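Local atomic coordinates of fibronectin type III domain-containing protein (Simiduia agarivorans, PDB entry 6P2K), a protein that probably hydrolyses xyloglucan-type beta-glucans as a family 74 glycoside hydrolase, its N-terminal part being built of seven-bladed beta-propellers and binding zinc. Residues Asn262-Tyr267 with Gly284-Arg289; Asn332-His337 with Trp350-Gln355; Asn239-Ala244 with Gln254-Leu259; Trp210-Ala215 with Tyr224-Glu229. All coordinates share one frame; numbering follows the deposited sequence.

Contact 1: residues Asn262-Tyr267 with Gly284-Arg289; sequences NRRYWY and GAVKDR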
loop_
_atom_site.group_PDB
_atom_site.type_symbol
_atom_site.label_atom_id
_atom_site.label_comp_id
_atom_site.label_asym_id
_atom_site.label_seq_id
_atom_site.Cartn_x
_atom_site.Cartn_y
_atom_site.Cartn_z
ATOM N N ASN B 262 6.106 18.497 48.690
ATOM C CA ASN B 262 4.893 17.698 48.872
ATOM C C ASN B 262 5.093 16.251 48.415
ATOM O O ASN B 262 4.375 15.738 47.555
ATOM C CB ASN B 262 3.716 18.354 48.139
ATOM C CG ASN B 262 2.373 17.798 48.570
ATOM O OD1 ASN B 262 2.155 17.503 49.747
ATOM N ND2 ASN B 262 1.461 17.654 47.614
ATOM N N ARG B 263 6.083 15.590 49.013
ATOM C CA ARG B 263 6.384 14.199 48.705
ATOM C C ARG B 263 6.486 13.389 49.989
ATOM O O ARG B 263 6.869 13.904 51.042
ATOM C CB ARG B 263 7.685 14.066 47.900
ATOM C CG ARG B 263 7.712 14.881 46.620
ATOM C CD ARG B 263 6.589 14.474 45.681
ATOM N NE ARG B 263 6.946 14.687 44.280
ATOM C CZ ARG B 263 6.279 14.171 43.251
ATOM N NH1 ARG B 263 5.209 13.413 43.461
ATOM N NH2 ARG B 263 6.681 14.417 42.011
ATOM N N ARG B 264 6.149 12.102 49.884
ATOM C CA ARG B 264 6.096 11.210 51.043
ATOM C C ARG B 264 7.461 10.565 51.298
ATOM O O ARG B 264 7.617 9.344 51.291
ATOM C CB ARG B 264 5.022 10.149 50.838
ATOM C CG ARG B 264 3.628 10.690 50.582
ATOM C CD ARG B 264 2.817 9.669 49.809
ATOM N NE ARG B 264 1.378 9.847 49.959
ATOM C CZ ARG B 264 0.563 10.166 48.958
ATOM N NH1 ARG B 264 1.053 10.353 47.741
ATOM N NH2 ARG B 264 -0.737 10.306 49.172
ATOM N N TYR B 265 8.458 11.417 51.532
ATOM C CA TYR B 265 9.816 10.940 51.762
ATOM C C TYR B 265 9.869 10.052 52.997
ATOM O O TYR B 265 9.277 10.368 54.032
ATOM C CB TYR B 265 10.770 12.123 51.926
ATOM C CG TYR B 265 10.875 13.002 50.702
ATOM C CD1 TYR B 265 11.427 12.520 49.522
ATOM C CD2 TYR B 265 10.430 14.318 50.729
ATOM C CE1 TYR B 265 11.529 13.320 48.400
ATOM C CE2 TYR B 265 10.531 15.129 49.607
ATOM C CZ TYR B 265 11.080 14.622 48.447
ATOM O OH TYR B 265 11.183 15.415 47.325
ATOM N N TRP B 266 10.584 8.935 52.889
ATOM C CA TRP B 266 10.645 7.990 53.995
ATOM C C TRP B 266 11.900 7.136 53.871
ATOM O O TRP B 266 12.576 7.129 52.839
ATOM C CB TRP B 266 9.369 7.135 54.055
ATOM C CG TRP B 266 9.259 5.996 53.060
ATOM C CD1 TRP B 266 10.010 5.789 51.933
ATOM C CD2 TRP B 266 8.316 4.917 53.111
ATOM N NE1 TRP B 266 9.601 4.642 51.295
ATOM C CE2 TRP B 266 8.563 4.089 51.998
ATOM C CE3 TRP B 266 7.293 4.567 53.999
ATOM C CZ2 TRP B 266 7.821 2.937 51.748
ATOM C CZ3 TRP B 266 6.561 3.422 53.750
ATOM C CH2 TRP B 266 6.827 2.622 52.632
ATOM N N TYR B 267 12.196 6.411 54.947
ATOM C CA TYR B 267 13.310 5.471 55.003
ATOM C C TYR B 267 14.649 6.069 54.557
ATOM O O TYR B 267 15.299 5.534 53.657
ATOM C CB TYR B 267 12.996 4.234 54.173
ATOM C CG TYR B 267 12.034 3.259 54.809
ATOM C CD1 TYR B 267 10.673 3.521 54.839
ATOM C CD2 TYR B 267 12.484 2.066 55.357
ATOM C CE1 TYR B 267 9.784 2.628 55.407
ATOM C CE2 TYR B 267 11.602 1.166 55.929
ATOM C CZ TYR B 267 10.253 1.453 55.951
ATOM O OH TYR B 267 9.371 0.560 56.515
ATOM N N GLY B 284 14.186 7.838 49.065
ATOM C CA GLY B 284 13.071 7.630 48.163
ATOM C C GLY B 284 11.758 7.982 48.837
ATOM O O GLY B 284 11.742 8.792 49.769
ATOM N N ALA B 285 10.655 7.379 48.399
ATOM C CA ALA B 285 9.354 7.708 48.968
ATOM C C ALA B 285 8.379 6.570 48.715
ATOM O O ALA B 285 8.608 5.703 47.867
ATOM C CB ALA B 285 8.794 9.008 48.383
ATOM N N VAL B 286 7.278 6.595 49.458
ATOM C CA VAL B 286 6.154 5.705 49.202
ATOM C C VAL B 286 5.189 6.416 48.264
ATOM O O VAL B 286 4.915 7.613 48.425
ATOM C CB VAL B 286 5.470 5.277 50.517
ATOM C CG1 VAL B 286 5.114 6.483 51.376
ATOM C CG2 VAL B 286 4.243 4.413 50.233
ATOM N N LYS B 287 4.719 5.683 47.249
ATOM C CA LYS B 287 3.746 6.132 46.252
ATOM C C LYS B 287 4.321 7.109 45.228
ATOM O O LYS B 287 4.198 6.874 44.021
ATOM C CB LYS B 287 2.515 6.755 46.924
ATOM C CG LYS B 287 1.566 5.742 47.545
ATOM C CD LYS B 287 0.113 6.180 47.399
ATOM C CE LYS B 287 -0.773 5.516 48.446
ATOM N NZ LYS B 287 -1.804 4.621 47.847
ATOM N N ASP B 288 4.944 8.196 45.682
ATOM C CA ASP B 288 5.330 9.278 44.780
ATOM C C ASP B 288 6.388 8.831 43.776
ATOM O O ASP B 288 7.324 8.100 44.117
ATOM C CB ASP B 288 5.848 10.470 45.581
ATOM C CG ASP B 288 4.757 11.152 46.380
ATOM O OD1 ASP B 288 3.690 11.446 45.803
ATOM O OD2 ASP B 288 4.964 11.391 47.585
ATOM N N ARG B 289 6.245 9.295 42.531
ATOM C CA ARG B 289 7.150 8.970 41.429
ATOM C C ARG B 289 8.026 10.181 41.125
ATOM O O ARG B 289 7.568 11.149 40.509
ATOM C CB ARG B 289 6.369 8.549 40.187
ATOM C CG ARG B 289 5.570 7.271 40.346
ATOM C CD ARG B 289 5.051 6.766 39.000
ATOM N NE ARG B 289 4.447 5.445 39.128
ATOM C CZ ARG B 289 5.134 4.305 39.132
ATOM N NH1 ARG B 289 6.456 4.316 39.001
ATOM N NH2 ARG B 289 4.497 3.150 39.267
HETATM O O HOH W 1 2.480 13.448 47.198
HETATM O O HOH W 2 3.843 10.624 41.860
HETATM O O HOH W 3 1.301 10.714 44.526
HETATM O O HOH W 4 14.180 5.937 51.014
#

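Contact 2: residues Asn332-His337 with Trp350-Gln355; sequences NARFAH and WSTTNQ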
loop_
_atom_site.group_PDB
_atom_site.type_symbol
_atom_site.label_atom_id
_atom_site.label_comp_id
_atom_site.label_asym_id
_atom_site.label_seq_id
_atom_site.Cartn_x
_atom_site.Cartn_y
_atom_site.Cartn_z
ATOM N N ASN B 332 9.092 5.046 41.222
ATOM C CA ASN B 332 8.665 5.216 42.610
ATOM C C ASN B 332 9.585 4.337 43.450
ATOM O O ASN B 332 9.367 3.129 43.575
ATOM C CB ASN B 332 7.197 4.850 42.804
ATOM C CG ASN B 332 6.861 4.542 44.260
ATOM O OD1 ASN B 332 6.315 3.484 44.573
ATOM N ND2 ASN B 332 7.209 5.461 45.154
ATOM N N ALA B 333 10.629 4.945 44.011
ATOM C CA ALA B 333 11.635 4.212 44.778
ATOM C C ALA B 333 11.117 4.008 46.199
ATOM O O ALA B 333 11.489 4.711 47.142
ATOM C CB ALA B 333 12.966 4.954 44.761
ATOM N N ARG B 334 10.239 3.010 46.351
ATOM C CA ARG B 334 9.641 2.716 47.648
ATOM C C ARG B 334 10.583 1.954 48.571
ATOM O O ARG B 334 10.215 1.681 49.717
ATOM C CB ARG B 334 8.327 1.943 47.478
ATOM C CG ARG B 334 8.369 0.802 46.478
ATOM C CD ARG B 334 7.102 -0.039 46.559
ATOM N NE ARG B 334 6.952 -0.699 47.856
ATOM C CZ ARG B 334 6.057 -0.351 48.779
ATOM N NH1 ARG B 334 5.225 0.660 48.562
ATOM N NH2 ARG B 334 5.996 -1.015 49.924
ATOM N N PHE B 335 11.772 1.599 48.096
ATOM C CA PHE B 335 12.882 1.227 48.960
ATOM C C PHE B 335 14.165 1.553 48.218
ATOM O O PHE B 335 14.192 1.598 46.985
ATOM C CB PHE B 335 12.853 -0.255 49.359
ATOM C CG PHE B 335 13.093 -1.197 48.212
ATOM C CD1 PHE B 335 14.381 -1.509 47.804
ATOM C CD2 PHE B 335 12.030 -1.780 47.550
ATOM C CE1 PHE B 335 14.602 -2.366 46.748
ATOM C CE2 PHE B 335 12.248 -2.646 46.499
ATOM C CZ PHE B 335 13.535 -2.934 46.096
ATOM N N ALA B 336 15.236 1.760 48.979
ATOM C CA ALA B 336 16.531 2.057 48.383
ATOM C C ALA B 336 17.610 1.828 49.427
ATOM O O ALA B 336 17.550 2.407 50.516
ATOM C CB ALA B 336 16.581 3.496 47.863
ATOM N N HIS B 337 18.594 0.999 49.093
ATOM C CA HIS B 337 19.657 0.646 50.021
ATOM C C HIS B 337 21.011 0.722 49.337
ATOM O O HIS B 337 21.158 0.320 48.179
ATOM C CB HIS B 337 19.457 -0.762 50.586
ATOM C CG HIS B 337 18.184 -0.925 51.354
ATOM N ND1 HIS B 337 17.985 -0.354 52.593
ATOM C CD2 HIS B 337 17.047 -1.595 51.061
ATOM C CE1 HIS B 337 16.778 -0.667 53.029
ATOM N NE2 HIS B 337 16.186 -1.417 52.116
ATOM N N TRP B 350 20.500 -0.654 45.569
ATOM C CA TRP B 350 19.369 -1.499 45.208
ATOM C C TRP B 350 18.081 -0.711 45.415
ATOM O O TRP B 350 17.877 -0.135 46.489
ATOM C CB TRP B 350 19.348 -2.772 46.057
ATOM C CG TRP B 350 20.095 -3.921 45.457
ATOM C CD1 TRP B 350 21.323 -4.390 45.833
ATOM C CD2 TRP B 350 19.661 -4.752 44.374
ATOM N NE1 TRP B 350 21.679 -5.460 45.049
ATOM C CE2 TRP B 350 20.676 -5.702 44.145
ATOM C CE3 TRP B 350 18.515 -4.781 43.571
ATOM C CZ2 TRP B 350 20.578 -6.672 43.149
ATOM C CZ3 TRP B 350 18.420 -5.746 42.582
ATOM C CH2 TRP B 350 19.445 -6.678 42.380
ATOM N N SER B 351 17.221 -0.682 44.400
ATOM C CA SER B 351 15.969 0.069 44.496
ATOM C C SER B 351 14.961 -0.517 43.504
ATOM O O SER B 351 15.110 -1.660 43.059
ATOM C CB SER B 351 16.224 1.568 44.267
ATOM O OG SER B 351 15.034 2.318 44.447
ATOM N N THR B 352 13.941 0.269 43.150
ATOM C CA THR B 352 12.815 -0.230 42.364
ATOM C C THR B 352 12.095 0.937 41.698
ATOM O O THR B 352 12.209 2.087 42.128
ATOM C CB THR B 352 11.830 -1.007 43.244
ATOM O OG1 THR B 352 10.716 -1.449 42.456
ATOM C CG2 THR B 352 11.321 -0.120 44.370
ATOM N N THR B 353 11.343 0.625 40.639
ATOM C CA THR B 353 10.397 1.590 40.087
ATOM C C THR B 353 8.992 1.412 40.645
ATOM O O THR B 353 8.129 2.255 40.363
ATOM C CB THR B 353 10.341 1.518 38.550
ATOM O OG1 THR B 353 9.856 0.233 38.128
ATOM C CG2 THR B 353 11.711 1.798 37.939
ATOM N N ASN B 354 8.763 0.320 41.394
ATOM C CA ASN B 354 7.616 0.006 42.255
ATOM C C ASN B 354 7.360 -1.498 42.242
ATOM O O ASN B 354 7.323 -2.137 43.297
ATOM C CB ASN B 354 6.324 0.730 41.861
ATOM C CG ASN B 354 5.161 0.377 42.778
ATOM O OD1 ASN B 354 4.309 -0.439 42.432
ATOM N ND2 ASN B 354 5.133 0.980 43.962
ATOM N N GLN B 355 7.177 -2.068 41.052
ATOM C CA GLN B 355 6.909 -3.491 40.894
ATOM C C GLN B 355 8.139 -4.272 40.455
ATOM O O GLN B 355 8.010 -5.420 40.014
ATOM C CB GLN B 355 5.780 -3.716 39.885
ATOM C CG GLN B 355 4.562 -2.824 40.060
ATOM C CD GLN B 355 3.446 -3.181 39.087
ATOM O OE1 GLN B 355 2.307 -3.419 39.493
ATOM N NE2 GLN B 355 3.772 -3.229 37.796
#

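Contact 3: residues Asn239-Ala244 with Gln254-Leu259; sequences NFLVYA and QVTGGL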
loop_
_atom_site.group_PDB
_atom_site.type_symbol
_atom_site.label_atom_id
_atom_site.label_comp_id
_atom_site.label_asym_id
_atom_site.label_seq_id
_atom_site.Cartn_x
_atom_site.Cartn_y
_atom_site.Cartn_z
ATOM N N ASN B 239 2.738 15.211 52.457
ATOM C CA ASN B 239 3.838 16.148 52.676
ATOM C C ASN B 239 4.679 15.670 53.858
ATOM O O ASN B 239 4.444 16.066 55.002
ATOM C CB ASN B 239 3.292 17.564 52.905
ATOM C CG ASN B 239 4.384 18.618 52.936
ATOM O OD1 ASN B 239 5.430 18.466 52.308
ATOM N ND2 ASN B 239 4.140 19.700 53.667
ATOM N N PHE B 240 5.663 14.818 53.577
ATOM C CA PHE B 240 6.631 14.391 54.581
ATOM C C PHE B 240 7.854 15.291 54.479
ATOM O O PHE B 240 8.365 15.525 53.379
ATOM C CB PHE B 240 7.048 12.930 54.382
ATOM C CG PHE B 240 5.926 11.925 54.520
ATOM C CD1 PHE B 240 4.607 12.320 54.695
ATOM C CD2 PHE B 240 6.208 10.568 54.475
ATOM C CE1 PHE B 240 3.595 11.381 54.815
ATOM C CE2 PHE B 240 5.203 9.626 54.594
ATOM C CZ PHE B 240 3.895 10.033 54.767
ATOM N N LEU B 241 8.328 15.791 55.616
ATOM C CA LEU B 241 9.442 16.725 55.633
ATOM C C LEU B 241 10.684 16.073 56.229
ATOM O O LEU B 241 10.597 15.231 57.125
ATOM C CB LEU B 241 9.083 17.996 56.406
ATOM C CG LEU B 241 8.081 18.876 55.656
ATOM C CD1 LEU B 241 7.748 20.133 56.438
ATOM C CD2 LEU B 241 8.619 19.220 54.271
ATOM N N VAL B 242 11.843 16.478 55.716
ATOM C CA VAL B 242 13.123 15.855 56.032
ATOM C C VAL B 242 13.900 16.768 56.966
ATOM O O VAL B 242 13.972 17.984 56.750
ATOM C CB VAL B 242 13.930 15.566 54.751
ATOM C CG1 VAL B 242 15.085 14.623 55.052
ATOM C CG2 VAL B 242 13.019 14.989 53.678
ATOM N N TYR B 243 14.492 16.178 58.004
ATOM C CA TYR B 243 15.191 16.940 59.025
ATOM C C TYR B 243 16.500 16.249 59.372
ATOM O O TYR B 243 16.724 15.080 59.050
ATOM C CB TYR B 243 14.346 17.105 60.293
ATOM C CG TYR B 243 13.025 17.804 60.088
ATOM C CD1 TYR B 243 11.904 17.101 59.667
ATOM C CD2 TYR B 243 12.895 19.166 60.334
ATOM C CE1 TYR B 243 10.692 17.735 59.488
ATOM C CE2 TYR B 243 11.686 19.810 60.158
ATOM C CZ TYR B 243 10.588 19.089 59.734
ATOM O OH TYR B 243 9.381 19.721 59.555
ATOM N N ALA B 244 17.363 16.997 60.050
ATOM C CA ALA B 244 18.627 16.482 60.541
ATOM C C ALA B 244 18.918 17.103 61.894
ATOM O O ALA B 244 18.593 18.269 62.141
ATOM C CB ALA B 244 19.780 16.777 59.576
ATOM N N GLN B 254 15.536 21.557 59.343
ATOM C CA GLN B 254 14.904 21.045 58.136
ATOM C C GLN B 254 15.885 21.137 56.976
ATOM O O GLN B 254 16.555 22.159 56.796
ATOM C CB GLN B 254 13.629 21.821 57.826
ATOM C CG GLN B 254 12.882 21.301 56.615
ATOM C CD GLN B 254 11.604 22.062 56.345
ATOM O OE1 GLN B 254 11.084 22.044 55.230
ATOM N NE2 GLN B 254 11.086 22.733 57.368
ATOM N N VAL B 255 15.983 20.062 56.193
ATOM C CA VAL B 255 16.960 19.996 55.113
ATOM C C VAL B 255 16.275 19.558 53.825
ATOM O O VAL B 255 16.737 18.635 53.144
ATOM C CB VAL B 255 18.119 19.049 55.483
ATOM C CG1 VAL B 255 19.096 19.752 56.411
ATOM C CG2 VAL B 255 17.583 17.785 56.141
ATOM N N THR B 256 15.175 20.221 53.477
ATOM C CA THR B 256 14.420 19.885 52.278
ATOM C C THR B 256 14.785 20.741 51.074
ATOM O O THR B 256 14.352 20.425 49.960
ATOM C CB THR B 256 12.913 20.010 52.538
ATOM O OG1 THR B 256 12.619 21.326 53.022
ATOM C CG2 THR B 256 12.462 18.978 53.562
ATOM N N GLY B 257 15.559 21.808 51.265
ATOM C CA GLY B 257 15.959 22.671 50.169
ATOM C C GLY B 257 16.614 21.916 49.032
ATOM O O GLY B 257 17.678 21.315 49.206
ATOM N N GLY B 258 15.980 21.931 47.862
ATOM C CA GLY B 258 16.433 21.157 46.728
ATOM C C GLY B 258 15.622 19.909 46.460
ATOM O O GLY B 258 15.798 19.291 45.402
ATOM N N LEU B 259 14.751 19.518 47.383
ATOM C CA LEU B 259 13.845 18.402 47.168
ATOM C C LEU B 259 12.527 18.902 46.593
ATOM O O LEU B 259 12.086 20.019 46.878
ATOM C CB LEU B 259 13.583 17.654 48.476
ATOM C CG LEU B 259 14.769 16.976 49.159
ATOM C CD1 LEU B 259 14.401 16.575 50.581
ATOM C CD2 LEU B 259 15.223 15.764 48.361
#

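Contact 4: residues Trp210-Ala215 with Tyr224-Glu229; sequences WNKGIA and YATYAE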
loop_
_atom_site.group_PDB
_atom_site.type_symbol
_atom_site.label_atom_id
_atom_site.label_comp_id
_atom_site.label_asym_id
_atom_site.label_seq_id
_atom_site.Cartn_x
_atom_site.Cartn_y
_atom_site.Cartn_z
ATOM N N TRP B 210 4.651 11.943 63.645
ATOM C CA TRP B 210 5.019 10.604 63.205
ATOM C C TRP B 210 6.312 10.632 62.401
ATOM O O TRP B 210 6.429 11.370 61.418
ATOM C CB TRP B 210 3.897 9.996 62.366
ATOM C CG TRP B 210 2.656 9.725 63.149
ATOM C CD1 TRP B 210 2.401 10.093 64.438
ATOM C CD2 TRP B 210 1.488 9.033 62.693
ATOM N NE1 TRP B 210 1.153 9.667 64.817
ATOM C CE2 TRP B 210 0.570 9.013 63.763
ATOM C CE3 TRP B 210 1.131 8.424 61.485
ATOM C CZ2 TRP B 210 -0.682 8.414 63.662
ATOM C CZ3 TRP B 210 -0.114 7.826 61.387
ATOM C CH2 TRP B 210 -1.005 7.826 62.469
ATOM N N ASN B 211 7.280 9.822 62.820
ATOM C CA ASN B 211 8.505 9.638 62.058
ATOM C C ASN B 211 8.329 8.499 61.063
ATOM O O ASN B 211 7.787 7.442 61.400
ATOM C CB ASN B 211 9.688 9.341 62.977
ATOM C CG ASN B 211 10.919 8.910 62.207
ATOM O OD1 ASN B 211 11.259 7.729 62.164
ATOM N ND2 ASN B 211 11.584 9.869 61.576
ATOM N N LYS B 212 8.792 8.723 59.835
ATOM C CA LYS B 212 8.689 7.740 58.762
ATOM C C LYS B 212 10.055 7.160 58.411
ATOM O O LYS B 212 10.395 6.982 57.241
ATOM C CB LYS B 212 8.035 8.355 57.528
ATOM C CG LYS B 212 6.623 8.858 57.775
ATOM C CD LYS B 212 5.715 7.730 58.250
ATOM C CE LYS B 212 4.286 8.212 58.458
ATOM N NZ LYS B 212 3.352 7.083 58.723
ATOM N N GLY B 213 10.846 6.852 59.420
ATOM C CA GLY B 213 12.155 6.273 59.211
ATOM C C GLY B 213 13.263 7.197 59.672
ATOM O O GLY B 213 13.142 8.425 59.633
ATOM N N ILE B 214 14.362 6.595 60.127
ATOM C CA ILE B 214 15.520 7.344 60.590
ATOM C C ILE B 214 16.772 6.768 59.951
ATOM O O ILE B 214 16.797 5.630 59.479
ATOM C CB ILE B 214 15.675 7.322 62.121
ATOM C CG1 ILE B 214 15.803 5.880 62.605
ATOM C CG2 ILE B 214 14.512 8.032 62.785
ATOM C CD1 ILE B 214 15.715 5.741 64.083
ATOM N N ALA B 215 17.826 7.578 59.964
ATOM C CA ALA B 215 19.143 7.158 59.523
ATOM C C ALA B 215 20.178 7.758 60.459
ATOM O O ALA B 215 20.018 8.885 60.934
ATOM C CB ALA B 215 19.418 7.584 58.077
ATOM N N TYR B 224 19.294 11.582 60.786
ATOM C CA TYR B 224 18.396 12.108 59.768
ATOM C C TYR B 224 17.040 11.424 59.876
ATOM O O TYR B 224 16.949 10.240 60.216
ATOM C CB TYR B 224 18.962 11.904 58.356
ATOM C CG TYR B 224 20.346 12.479 58.157
ATOM C CD1 TYR B 224 20.521 13.786 57.724
ATOM C CD2 TYR B 224 21.478 11.711 58.396
ATOM C CE1 TYR B 224 21.785 14.314 57.539
ATOM C CE2 TYR B 224 22.744 12.230 58.213
ATOM C CZ TYR B 224 22.892 13.532 57.785
ATOM O OH TYR B 224 24.152 14.052 57.603
ATOM N N ALA B 225 15.982 12.171 59.573
ATOM C CA ALA B 225 14.639 11.639 59.748
ATOM C C ALA B 225 13.662 12.383 58.850
ATOM O O ALA B 225 13.909 13.517 58.430
ATOM C CB ALA B 225 14.195 11.733 61.211
ATOM N N THR B 226 12.549 11.715 58.557
ATOM C CA THR B 226 11.390 12.333 57.930
ATOM C C THR B 226 10.216 12.252 58.893
ATOM O O THR B 226 10.023 11.236 59.569
ATOM C CB THR B 226 11.019 11.661 56.602
ATOM O OG1 THR B 226 10.258 10.477 56.860
ATOM C CG2 THR B 226 12.267 11.297 55.813
ATOM N N TYR B 227 9.439 13.329 58.961
ATOM C CA TYR B 227 8.323 13.428 59.889
ATOM C C TYR B 227 7.054 13.768 59.125
ATOM O O TYR B 227 7.080 14.564 58.182
ATOM C CB TYR B 227 8.590 14.481 60.966
ATOM C CG TYR B 227 9.395 13.969 62.138
ATOM C CD1 TYR B 227 10.784 13.980 62.107
ATOM C CD2 TYR B 227 8.766 13.485 63.280
ATOM C CE1 TYR B 227 11.526 13.517 63.181
ATOM C CE2 TYR B 227 9.498 13.023 64.358
ATOM C CZ TYR B 227 10.875 13.041 64.304
ATOM O OH TYR B 227 11.605 12.585 65.376
ATOM N N ALA B 228 5.946 13.165 59.541
ATOM C CA ALA B 228 4.688 13.270 58.823
ATOM C C ALA B 228 3.567 13.644 59.778
ATOM O O ALA B 228 3.634 13.367 60.979
ATOM C CB ALA B 228 4.336 11.955 58.123
ATOM N N GLU B 229 2.531 14.268 59.225
ATOM C CA GLU B 229 1.314 14.504 59.985
ATOM C C GLU B 229 0.755 13.175 60.481
ATOM O O GLU B 229 0.994 12.116 59.893
ATOM C CB GLU B 229 0.278 15.230 59.125
ATOM C CG GLU B 229 0.770 16.528 58.490
ATOM C CD GLU B 229 -0.365 17.432 58.028
ATOM O OE1 GLU B 229 -1.522 17.198 58.448
ATOM O OE2 GLU B 229 -0.101 18.370 57.241
#

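Contact 1: residues Asn262-Tyr267 with Gly284-Arg289
A single carboxylate, that of Asp288, faces two consecutive arginines and one of their backbone amides at once. Its OD2 accepts the N-H of Arg264 at 2.7 Å, the donor lying nearly along the carboxylate C-O axis. OD1 serves the side chains: Arg263 NH1 stands 3.4 Å from Asp288 OD1 and Arg264 NH1 3.5 Å from the same atom, both salt bridges with weak hydrogen-bond geometry. The two guanidinium groups do not meet the carboxylate flat, their planes lying 59° and 30° from it. Water 1, itself 2.7 Å from Asp288 OD1, donates to that oxygen and to Asn262 O; water 3 donates to OD1 as well. Both arginines have stronger partners outside, Arg263 on Glu260 and Arg264 on the carbonyl of Leu234. The aliphatic part of Arg264 runs extended past 284-289, bringing its CD to 3.2 Å from Val286 O.

This is the open end of the hairpin of strands 265-270 and 278-285, with the Val286 side chain about 6 Å from that of the zinc ligand Gln16. Val286 CB sits over the six-membered ring of Trp266, 3.5 Å from the centroid and almost along the normal, a CH-pi contact, while Tyr267 CD1 covers the opposite face. The indole is swung there with CG between backbone N and carbonyl carbon (chi1 78°). Tyr265 and Ala285 form an antiparallel non-hydrogen-bonded pair, CA to CA 4.3 Å, and the backbone bonds beside it are weak.

The Asp288 carboxylate is therefore likely to add to the cohesion where the segments part, its charge probably offset by the flanking guanidinium groups.

Contact 2: residues Asn332-His337 with Trp350-Gln355
Phe335 lays its ring across Thr352, the two side chains at about a right angle, with Phe335 CE2 3.4 Å from Thr352 CG2. Farther round the ring, Phe335 CE1 comes to 3.6 Å from Ser351 CA, so the phenyl group spans side chain and backbone alike. Its CG lies between the backbone N and the carbonyl carbon (chi1 67°), which brings the ring against 350-355. A serine at this position would probably leave the methyl of Thr352 without its aromatic neighbour and open a gap beside the Ser351 backbone.

The carbonyl of Phe335 is used too: Ser351 OG donates to Phe335 O at 2.8 Å, in the carbonyl plane. Regular pairing follows at His337 and Trp350, whose two N-H...O bonds, His337 N to Trp350 O and Trp350 N to His337 O, both measure 2.9 Å. At the other end Asn354 ND2 donates to Asn332 OD1 at 2.8 Å, the amide planes 32° apart. Thr352 OG1 accepts from Asn354 N, an ST turn, and also hydrogen-bonds to Thr356 O.

Arg334, salt-bridged to Asp123, lies beside the zinc site of Gln16 and Asp124, its side chain about 5 Å from the metal. The hairpin of strands 336-338 and 348-351 opens its sheet: Phe335 and Trp350 pack on strand 17-22, where Arg334 also reaches the carbonyl of Val17, whereas Ala333, Ala336 and Ser351 meet Leu292 of strand 292-300.

Contact 3: residues Asn239-Ala244 with Gln254-Leu259
The outer edge of a four-stranded propeller blade is formed here, where strand 241-246 meets the short last strand 253-254 and the chain leaving it. Tyr243 and Gln254 make an antiparallel non-hydrogen-bonded pair, CA to CA 4.2 Å, and next to it Val255 N donates to Val242 O at 2.9 Å in a nearly straight bond (171°).

Gln254, extended beyond CG, runs beside the Tyr243 ring, its CB 3.6 Å from Tyr243 CE2; ring and amide planes stand 58° apart. Its OE1 accepts the hydroxyl proton of Thr256 OG1 at 2.8 Å, which ties the amide back to its own segment; the Thr256 methyl points inward, Thr256 CG2 lying 3.4 Å from Val242 N. After this the last strand gives way to a type II beta turn from Thr256 to Leu259, closed by Leu259 N on Thr256 O, with Gly258 at backbone angles (phi 104°) that call for glycine. The turn sends the chain back over the blade, so Leu259 CD1 reaches Val242 CG2 at 3.7 Å.

Tyr265 of the following blade also touches Val242. Val255 and Leu259 pack on strand 304-314, with Val255 O taking a hydrogen bond from the Trp310 indole.

Contact 4: residues Trp210-Ala215 with Tyr224-Glu229
Strands 210-215 and 224-228 run antiparallel, 146° between their directions and 4.4 Å at closest approach, but their register slips by one residue between Asn211 and Ile214, a beta bulge. Paired bonds hold each end, Trp210 with Ala228 and Ala215 with Tyr224; Ala228 N lies only 2.6 Å from Trp210 O. Between them Lys212 N donates to Thr226 O at 2.8 Å.

Asn211 organises the bulge. The amide, trans to the main-chain N about chi1 (170°), points forward along its own strand: OD1 accepts Gly213 N at 2.9 Å, an Asx turn, and ND2 donates to Gly213 O, also at 2.9 Å. Both donors lie well above the carbonyl planes they address. Gly213, at phi 115°, occupies a conformation in which a side chain would collide with the preceding carbonyl. Across the strands, Asn211 CB lies over one face of the Tyr227 ring, 4.2 Å from its centroid, a CH-pi contact, and ND2 presses on the methyl of Ala225. A leucine in place of the asparagine removes both side-chain bonds to Gly213, and the bulge would probably be freer to shift.

On the other side, Thr226 OG1, hydrogen-bonded to Tyr265 O of strand 265-270, packs at 3.1 Å from Lys212 CB, and Lys212 CE rests on Ala228 CB before NZ goes on to Tyr167 and Asn184.

This hairpin forms the first two strands of its sheet. Strand 187-190 of the preceding sheet covers Asn211, Ile214 and Tyr227, strand 265-270 of the following one covers Ala215 and Tyr224, and strand 241-246 continues the sheet on the far edge of 222-228.

Along the chain the order is contact 4, contact 3, contact 1, contact 2, each closing before the next opens. Contacts 4 and 3, centres 10 Å apart, belong to one four-stranded sheet, where strands 222-228 and 241-246 are neighbours. Contact 1 opens the next sheet and lies centrally, its centre about 11 Å from those of contacts 3 and 4 and 10 Å from that of contact 2, which begins the third sheet; it touches all three. Contacts 2 and 3, centres 20 Å apart, do not touch. Three successive antiparallel sheets side by side are consistent with consecutive blades of the N-terminal propeller, contacts 1 and 2 lying nearest the zinc site of Gln16 and Asp124.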